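Local structure of DNA ligase D 3'-phosphoesterase domain-containing protein (Methanocella paludicola, 5DMP) at residues Pro153-Val156 with Leu157-Arg160. The protein is an archaeal phosphoesterase of non-homologous end joining that probably removes 3'-phosphates and related blocks from DNA ends. Residues are numbered along the deposited sequence; the frame is centred on the assembly and turned at random.
Sequences PDSV and LTGR. With EDO (1,2-ethanediol), chain C; EDO (1,2-ethanediol), chain B.
S155 turns its hydroxyl into the bend that follows it and meets two successive backbone amides there. OG takes a well-aligned hydrogen bond from T158 N at 2.9 Å (157° at the hydrogen) and a weak, more bent one from L157 N, also at 2.9 Å. The first torsion sets this up: with OG anti to the backbone N (chi1 166°), beside its own carbonyl carbon, the oxygen faces the chain as it comes round. The backbone of S155 is held as well. Its N donates almost straight (171°) to R160 O, 2.9 Å away, while its O receives G159 N at 2.8 Å from above the carbonyl plane and also O2 of the chain C 1,2-ethanediol, probably from the crystallisation liquor. G159 makes the reversal with a positive phi, which favours glycine. T158 OG1 closes an ST turn by accepting R160 N, and accepts R160 NE at 3.1 Å, within the guanidinium plane. CB of D154 lies against the carbonyl oxygens of R160 (3.3 Å) and G159. Farther out, E61 OE1 bonds S155 OG, and OE2 bonds T158 OG1 and pairs with R160 NH2, while E168 takes R160 NH1. V156 and L157 rest on V76 of strand 72-84, seating the loop on the sheet. Without this hydroxyl, as with an alanine here, the amides of L157 and T158 would probably lose their shared acceptor and E61 OE1 a partner. The loop is probably held by its backbone bonds together with E61: if that carboxylate is ionised, as R160 beside it suggests, both hydroxyls, already accepting N-H groups, probably donate their hydrogens to it.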
loop_
_atom_site.group_PDB
_atom_site.type_symbol
_atom_site.label_atom_id
_atom_site.label_comp_id
_atom_site.label_asym_id
_atom_site.label_seq_id
_atom_site.Cartn_x
_atom_site.Cartn_y
_atom_site.Cartn_z
ATOM N N PRO A 153 11.164 -0.043 10.173
ATOM C CA PRO A 153 10.529 1.241 10.167
ATOM C C PRO A 153 11.115 2.218 9.174
ATOM O O PRO A 153 10.539 3.270 8.983
ATOM C CB PRO A 153 10.729 1.748 11.631
ATOM C CG PRO A 153 11.979 1.026 12.105
ATOM C CD PRO A 153 12.091 -0.237 11.332
ATOM N N ASP A 154 12.251 1.882 8.539
ATOM C CA ASP A 154 13.038 2.909 7.842
ATOM C C ASP A 154 12.926 2.854 6.307
ATOM O O ASP A 154 12.373 1.901 5.751
ATOM C CB ASP A 154 14.526 2.955 8.319
ATOM C CG ASP A 154 14.615 3.174 9.829
ATOM O OD1 ASP A 154 13.743 3.922 10.366
ATOM O OD2 ASP A 154 15.484 2.513 10.473
ATOM N N SER A 155 13.478 3.875 5.665
ATOM C CA SER A 155 13.339 3.998 4.179
ATOM C C SER A 155 13.972 2.830 3.463
ATOM O O SER A 155 15.143 2.480 3.692
ATOM C CB SER A 155 13.933 5.337 3.679
ATOM O OG SER A 155 14.088 5.306 2.296
ATOM N N VAL A 156 13.198 2.255 2.550
ATOM C CA VAL A 156 13.692 1.196 1.656
ATOM C C VAL A 156 14.649 1.822 0.635
ATOM O O VAL A 156 15.520 1.129 0.091
ATOM C CB VAL A 156 12.466 0.453 1.023
ATOM C CG1 VAL A 156 11.814 1.226 -0.102
ATOM C CG2 VAL A 156 12.822 -0.919 0.594
ATOM N N LEU A 157 14.509 3.111 0.376
ATOM C CA LEU A 157 15.395 3.754 -0.654
ATOM C C LEU A 157 16.751 4.199 -0.067
ATOM O O LEU A 157 17.792 4.108 -0.742
ATOM C CB LEU A 157 14.738 5.010 -1.278
ATOM C CG LEU A 157 13.562 4.603 -2.226
ATOM C CD1 LEU A 157 13.050 5.850 -2.925
ATOM C CD2 LEU A 157 13.921 3.566 -3.253
ATOM N N THR A 158 16.722 4.728 1.149
ATOM C CA THR A 158 17.934 5.341 1.694
ATOM C C THR A 158 18.362 4.791 3.045
ATOM O O THR A 158 19.440 5.152 3.569
ATOM C CB THR A 158 17.732 6.851 1.892
ATOM O OG1 THR A 158 16.651 7.079 2.819
ATOM C CG2 THR A 158 17.414 7.554 0.589
ATOM N N GLY A 159 17.522 3.988 3.672
ATOM C CA GLY A 159 17.767 3.504 5.038
ATOM C C GLY A 159 17.543 4.551 6.120
ATOM O O GLY A 159 17.675 4.234 7.297
ATOM N N ARG A 160 17.177 5.791 5.736
ATOM C CA ARG A 160 16.903 6.874 6.717
ATOM C C ARG A 160 15.708 6.639 7.603
ATOM O O ARG A 160 14.694 6.035 7.170
ATOM C CB ARG A 160 16.750 8.254 6.042
ATOM C CG ARG A 160 18.102 8.795 5.526
ATOM C CD ARG A 160 17.956 10.131 4.805
ATOM N NE ARG A 160 17.060 10.043 3.637
ATOM C CZ ARG A 160 16.646 11.094 2.936
ATOM N NH1 ARG A 160 17.067 12.364 3.229
ATOM N NH2 ARG A 160 15.802 10.871 1.938
HETATM C C1 EDO C . 14.413 -1.038 5.389
HETATM O O1 EDO C . 14.654 -1.700 4.127
HETATM C C2 EDO C . 15.596 -0.131 5.686
HETATM O O2 EDO C . 16.384 -0.109 4.496
HETATM C C1 EDO B . 12.086 7.371 13.590
HETATM O O1 EDO B . 12.427 8.763 13.284
HETATM C C2 EDO B . 11.031 6.782 12.654
HETATM O O2 EDO B . 11.556 6.384 11.358
#